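Local coordinates for kinesin-like protein Nod (Drosophila melanogaster, PDB 3DC4) that works as the motor domain of a kinesin that binds and hydrolyses ATP, binds microtubules and is required for segregating non-exchange chromosomes in meiosis, at residues V152-D166 with M176-L189. Numbering follows the deposited sequence.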
loop_
_atom_site.group_PDB
_atom_site.type_symbol
_atom_site.label_atom_id
_atom_site.label_comp_id
_atom_site.label_asym_id
_atom_site.label_seq_id
_atom_site.Cartn_x
_atom_site.Cartn_y
_atom_site.Cartn_z
ATOM N N VAL A 152 18.029 4.299 -6.764
ATOM C CA VAL A 152 16.824 3.588 -6.359
ATOM C C VAL A 152 17.132 2.267 -5.663
ATOM O O VAL A 152 18.050 1.544 -6.051
ATOM C CB VAL A 152 15.932 3.307 -7.587
ATOM C CG1 VAL A 152 14.566 2.802 -7.143
ATOM C CG2 VAL A 152 15.804 4.562 -8.422
ATOM N N TYR A 153 16.359 1.961 -4.626
ATOM C CA TYR A 153 16.544 0.732 -3.868
ATOM C C TYR A 153 15.196 0.144 -3.491
ATOM O O TYR A 153 14.156 0.781 -3.664
ATOM C CB TYR A 153 17.330 1.000 -2.579
ATOM C CG TYR A 153 18.658 1.696 -2.774
ATOM C CD1 TYR A 153 18.725 3.078 -2.972
ATOM C CD2 TYR A 153 19.846 0.969 -2.768
ATOM C CE1 TYR A 153 19.949 3.720 -3.160
ATOM C CE2 TYR A 153 21.072 1.597 -2.958
ATOM C CZ TYR A 153 21.118 2.971 -3.154
ATOM O OH TYR A 153 22.335 3.584 -3.361
ATOM N N ALA A 154 15.224 -1.076 -2.973
ATOM C CA ALA A 154 14.010 -1.744 -2.539
ATOM C C ALA A 154 14.295 -2.479 -1.236
ATOM O O ALA A 154 15.375 -3.036 -1.057
ATOM C CB ALA A 154 13.540 -2.736 -3.601
ATOM N N SER A 155 13.333 -2.437 -0.319
ATOM C CA SER A 155 13.426 -3.154 0.942
ATOM C C SER A 155 12.175 -4.022 0.987
ATOM O O SER A 155 11.164 -3.686 0.368
ATOM C CB SER A 155 13.491 -2.196 2.144
ATOM O OG SER A 155 12.389 -1.312 2.224
ATOM N N PHE A 156 12.260 -5.159 1.669
ATOM C CA PHE A 156 11.130 -6.084 1.779
ATOM C C PHE A 156 11.023 -6.507 3.236
ATOM O O PHE A 156 11.846 -7.270 3.745
ATOM C CB PHE A 156 11.356 -7.318 0.893
ATOM C CG PHE A 156 10.100 -8.112 0.587
ATOM C CD1 PHE A 156 9.021 -8.126 1.468
ATOM C CD2 PHE A 156 10.019 -8.881 -0.575
ATOM C CE1 PHE A 156 7.879 -8.893 1.201
ATOM C CE2 PHE A 156 8.885 -9.651 -0.853
ATOM C CZ PHE A 156 7.811 -9.656 0.042
ATOM N N ILE A 157 9.998 -5.998 3.904
ATOM C CA ILE A 157 9.766 -6.301 5.304
ATOM C C ILE A 157 8.466 -7.076 5.475
ATOM O O ILE A 157 7.473 -6.818 4.785
ATOM C CB ILE A 157 9.687 -4.994 6.121
ATOM C CG1 ILE A 157 11.053 -4.308 6.125
ATOM C CG2 ILE A 157 9.224 -5.280 7.543
ATOM C CD1 ILE A 157 11.022 -2.902 6.664
ATOM N N GLU A 158 8.488 -8.037 6.389
ATOM C CA GLU A 158 7.316 -8.846 6.691
ATOM C C GLU A 158 6.994 -8.669 8.168
ATOM O O GLU A 158 7.896 -8.616 9.000
ATOM C CB GLU A 158 7.594 -10.325 6.393
ATOM C CG GLU A 158 6.563 -11.295 6.975
ATOM C CD GLU A 158 6.880 -12.749 6.666
ATOM O OE1 GLU A 158 8.067 -13.129 6.719
ATOM O OE2 GLU A 158 5.938 -13.517 6.384
ATOM N N ILE A 159 5.708 -8.544 8.482
ATOM C CA ILE A 159 5.265 -8.405 9.863
ATOM C C ILE A 159 4.442 -9.644 10.196
ATOM O O ILE A 159 3.300 -9.778 9.757
ATOM C CB ILE A 159 4.405 -7.132 10.065
ATOM C CG1 ILE A 159 5.229 -5.891 9.709
ATOM C CG2 ILE A 159 3.918 -7.050 11.514
ATOM C CD1 ILE A 159 4.491 -4.576 9.899
ATOM N N TYR A 160 5.052 -10.561 10.946
ATOM C CA TYR A 160 4.412 -11.806 11.359
ATOM C C TYR A 160 4.119 -11.721 12.852
ATOM O O TYR A 160 5.037 -11.589 13.660
ATOM C CB TYR A 160 5.345 -12.993 11.084
ATOM C CG TYR A 160 4.730 -14.347 11.358
ATOM C CD1 TYR A 160 3.599 -14.769 10.664
ATOM C CD2 TYR A 160 5.277 -15.210 12.310
ATOM C CE1 TYR A 160 3.025 -16.016 10.907
ATOM C CE2 TYR A 160 4.710 -16.464 12.561
ATOM C CZ TYR A 160 3.585 -16.857 11.856
ATOM O OH TYR A 160 3.014 -18.087 12.090
ATOM N N ASN A 161 2.840 -11.789 13.215
ATOM C CA ASN A 161 2.432 -11.703 14.614
ATOM C C ASN A 161 3.045 -10.502 15.320
ATOM O O ASN A 161 3.678 -10.642 16.367
ATOM C CB ASN A 161 2.810 -12.983 15.361
ATOM C CG ASN A 161 1.926 -14.155 14.986
ATOM O OD1 ASN A 161 0.717 -14.137 15.224
ATOM N ND2 ASN A 161 2.523 -15.183 14.397
ATOM N N GLU A 162 2.848 -9.324 14.739
ATOM C CA GLU A 162 3.367 -8.078 15.296
ATOM C C GLU A 162 4.865 -8.098 15.559
ATOM O O GLU A 162 5.318 -7.695 16.627
ATOM C CB GLU A 162 2.627 -7.724 16.586
ATOM C CG GLU A 162 1.213 -7.240 16.347
ATOM C CD GLU A 162 1.169 -6.074 15.378
ATOM O OE1 GLU A 162 1.718 -4.998 15.710
ATOM O OE2 GLU A 162 0.594 -6.238 14.278
ATOM N N LYS A 163 5.624 -8.564 14.574
ATOM C CA LYS A 163 7.073 -8.628 14.674
ATOM C C LYS A 163 7.677 -8.398 13.296
ATOM O O LYS A 163 7.385 -9.131 12.351
ATOM C CB LYS A 163 7.506 -9.990 15.212
ATOM C CG LYS A 163 6.969 -10.307 16.603
ATOM C CD LYS A 163 7.452 -11.660 17.093
ATOM C CE LYS A 163 6.988 -12.779 16.174
ATOM N NZ LYS A 163 7.458 -14.110 16.652
ATOM N N PRO A 164 8.523 -7.367 13.164
ATOM C CA PRO A 164 9.178 -7.026 11.897
ATOM C C PRO A 164 10.331 -7.964 11.527
ATOM O O PRO A 164 11.154 -8.322 12.374
ATOM C CB PRO A 164 9.649 -5.596 12.136
ATOM C CG PRO A 164 9.988 -5.611 13.589
ATOM C CD PRO A 164 8.816 -6.351 14.190
ATOM N N PHE A 165 10.375 -8.350 10.254
ATOM C CA PHE A 165 11.404 -9.239 9.725
ATOM C C PHE A 165 11.974 -8.690 8.419
ATOM O O PHE A 165 11.226 -8.331 7.505
ATOM C CB PHE A 165 10.822 -10.630 9.471
ATOM C CG PHE A 165 10.460 -11.372 10.723
ATOM C CD1 PHE A 165 11.439 -12.029 11.462
ATOM C CD2 PHE A 165 9.146 -11.394 11.179
ATOM C CE1 PHE A 165 11.115 -12.700 12.639
ATOM C CE2 PHE A 165 8.810 -12.060 12.355
ATOM C CZ PHE A 165 9.798 -12.715 13.086
ATOM N N ASP A 166 13.300 -8.629 8.334
ATOM C CA ASP A 166 13.976 -8.134 7.141
ATOM C C ASP A 166 14.181 -9.310 6.192
ATOM O O ASP A 166 15.070 -10.135 6.399
ATOM C CB ASP A 166 15.327 -7.533 7.525
ATOM C CG ASP A 166 15.970 -6.771 6.388
ATOM O OD1 ASP A 166 15.570 -6.970 5.217
ATOM O OD2 ASP A 166 16.891 -5.979 6.667
ATOM N N MET A 176 13.126 -7.851 14.545
ATOM C CA MET A 176 13.862 -6.588 14.599
ATOM C C MET A 176 13.298 -5.739 15.731
ATOM O O MET A 176 12.154 -5.927 16.146
ATOM C CB MET A 176 13.729 -5.817 13.283
ATOM C CG MET A 176 14.372 -6.485 12.082
ATOM S SD MET A 176 14.314 -5.417 10.623
ATOM C CE MET A 176 12.649 -5.729 10.046
ATOM N N VAL A 177 14.098 -4.802 16.228
ATOM C CA VAL A 177 13.661 -3.938 17.317
ATOM C C VAL A 177 14.451 -2.631 17.372
ATOM O O VAL A 177 15.681 -2.629 17.297
ATOM C CB VAL A 177 13.785 -4.665 18.679
ATOM C CG1 VAL A 177 15.223 -5.099 18.912
ATOM C CG2 VAL A 177 13.309 -3.756 19.803
ATOM N N ALA A 178 13.727 -1.522 17.500
ATOM C CA ALA A 178 14.332 -0.195 17.573
ATOM C C ALA A 178 15.207 0.108 16.362
ATOM O O ALA A 178 16.111 0.944 16.434
ATOM C CB ALA A 178 15.151 -0.069 18.854
ATOM N N ALA A 179 14.937 -0.567 15.250
ATOM C CA ALA A 179 15.712 -0.364 14.034
ATOM C C ALA A 179 14.927 -0.751 12.786
ATOM O O ALA A 179 15.352 -0.473 11.667
ATOM C CB ALA A 179 17.003 -1.163 14.104
ATOM N N ARG A 180 13.781 -1.395 12.980
ATOM C CA ARG A 180 12.954 -1.812 11.853
ATOM C C ARG A 180 12.420 -0.580 11.129
ATOM O O ARG A 180 11.987 -0.660 9.980
ATOM C CB ARG A 180 11.779 -2.669 12.334
ATOM C CG ARG A 180 10.633 -1.877 12.958
ATOM C CD ARG A 180 10.981 -1.313 14.328
ATOM N NE ARG A 180 10.873 -2.316 15.383
ATOM C CZ ARG A 180 10.919 -2.041 16.682
ATOM N NH1 ARG A 180 10.809 -3.017 17.575
ATOM N NH2 ARG A 180 11.072 -0.789 17.091
ATOM N N CYS A 181 12.454 0.557 11.818
ATOM C CA CYS A 181 11.972 1.821 11.272
ATOM C C CYS A 181 12.861 2.333 10.147
ATOM O O CYS A 181 12.382 2.935 9.188
ATOM C CB CYS A 181 11.898 2.868 12.390
ATOM S SG CYS A 181 11.278 4.495 11.884
ATOM N N GLN A 182 14.162 2.087 10.261
ATOM C CA GLN A 182 15.107 2.547 9.252
ATOM C C GLN A 182 16.159 1.497 8.915
ATOM O O GLN A 182 16.379 1.189 7.745
ATOM C CB GLN A 182 15.786 3.835 9.731
ATOM C CG GLN A 182 16.738 4.472 8.725
ATOM C CD GLN A 182 16.062 4.825 7.411
ATOM O OE1 GLN A 182 15.759 3.948 6.601
ATOM N NE2 GLN A 182 15.821 6.115 7.195
ATOM N N ARG A 183 16.803 0.944 9.939
ATOM C CA ARG A 183 17.842 -0.064 9.732
ATOM C C ARG A 183 17.337 -1.386 9.154
ATOM O O ARG A 183 16.951 -2.293 9.894
ATOM C CB ARG A 183 18.575 -0.368 11.042
ATOM C CG ARG A 183 19.735 -1.348 10.869
ATOM C CD ARG A 183 20.181 -1.958 12.190
ATOM N NE ARG A 183 19.179 -2.869 12.740
ATOM C CZ ARG A 183 18.798 -4.001 12.154
ATOM N NH1 ARG A 183 19.337 -4.365 10.997
ATOM N NH2 ARG A 183 17.872 -4.767 12.720
ATOM N N CYS A 184 17.343 -1.485 7.830
ATOM C CA CYS A 184 16.924 -2.695 7.131
ATOM C C CYS A 184 17.479 -2.614 5.714
ATOM O O CYS A 184 17.413 -1.571 5.070
ATOM C CB CYS A 184 15.398 -2.823 7.108
ATOM S SG CYS A 184 14.560 -1.673 6.011
ATOM N N THR A 185 18.027 -3.724 5.240
ATOM C CA THR A 185 18.646 -3.788 3.924
ATOM C C THR A 185 17.848 -3.290 2.722
ATOM O O THR A 185 16.719 -3.717 2.470
ATOM C CB THR A 185 19.160 -5.225 3.640
ATOM O OG1 THR A 185 19.272 -5.436 2.230
ATOM C CG2 THR A 185 18.239 -6.252 4.243
ATOM N N CYS A 186 18.462 -2.366 1.992
ATOM C CA CYS A 186 17.881 -1.792 0.787
ATOM C C CYS A 186 18.757 -2.284 -0.359
ATOM O O CYS A 186 19.943 -1.947 -0.424
ATOM C CB CYS A 186 17.927 -0.263 0.849
ATOM S SG CYS A 186 16.912 0.467 2.143
ATOM N N LEU A 187 18.196 -3.095 -1.250
ATOM C CA LEU A 187 18.973 -3.611 -2.375
ATOM C C LEU A 187 18.805 -2.705 -3.589
ATOM O O LEU A 187 17.718 -2.196 -3.853
ATOM C CB LEU A 187 18.542 -5.046 -2.717
ATOM C CG LEU A 187 18.705 -6.091 -1.608
ATOM C CD1 LEU A 187 18.212 -7.450 -2.103
ATOM C CD2 LEU A 187 20.171 -6.180 -1.194
ATOM N N PRO A 188 19.894 -2.486 -4.340
ATOM C CA PRO A 188 19.903 -1.639 -5.538
ATOM C C PRO A 188 18.894 -2.042 -6.614
ATOM O O PRO A 188 18.624 -3.224 -6.809
ATOM C CB PRO A 188 21.343 -1.776 -6.040
ATOM C CG PRO A 188 22.112 -1.984 -4.773
ATOM C CD PRO A 188 21.254 -2.979 -4.046
ATOM N N LEU A 189 18.336 -1.053 -7.302
ATOM C CA LEU A 189 17.394 -1.315 -8.384
ATOM C C LEU A 189 17.816 -0.515 -9.606
ATOM O O LEU A 189 17.927 0.711 -9.552
ATOM C CB LEU A 189 15.967 -0.921 -7.993
ATOM C CG LEU A 189 15.274 -1.779 -6.932
ATOM C CD1 LEU A 189 13.811 -1.363 -6.839
ATOM C CD2 LEU A 189 15.384 -3.254 -7.300
HETATM O O HOH W 1 19.289 3.111 -9.029
HETATM O O HOH W 2 14.533 -5.186 3.438
#
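Met176 reaches Pro164 and the backbone beyond it with its methyl end. A bend at chi3 (-82°) folds CE onto the Phe165-Asp166 peptide, 3.4 Å from Phe165 C, while the sulfur lies against Asp166 CB. Its own N donates to Pro164 O, tying the loop to the short strand at that point. Beside it, the less well ordered Arg180 lays its first carbons slantwise across the proline, CB to Pro164 CB 3.6 Å, and Pro164 CG sits at the in-plane edge of the guanidinium; Arg180 NE is buried with no partner in the model. Further along, Cys184 SG meets Ile157 CD1 at 3.8 Å.

Strands 151-160, 164-166 and 187-188 belong to the kinesin motor domain's central mixed sheet, with the 176-186 loop packed on its edge: 151-160 turns back through a tight hairpin into 164-166, then the chain returns to pair antiparallel with Tyr153 and Ala154 through 187-188. Ala154 and Leu187 form the hydrogen-bonded pair, with Leu187 N 2.8 Å from Ala154 O. Past Pro188, Leu189 N donates to Val152 O from 39° above the carbonyl plane, and Leu189 CD1 rests on Ala154 CB at 3.5 Å. Tyr153 CB packs against Cys186 CB at 3.7 Å, its ring slanting past Pro188, and Ser155 OG is taken by His227 of strand 220-229.

Between the two ends, Asp166 swings its carboxylate opposite its own backbone N (chi1 -169°), toward Thr185. The Thr185 N to Asp166 OD2 bond (2.9 Å) is less certain, since OD2 sits too near Thr185 CG2. OD1 accepts from Leu168 N and lies 2.7 Å from a water that accepts from Phe156 N. With an alanine here, the Leu168 amide would probably lose its acceptor and the water on Phe156 N one of its anchors.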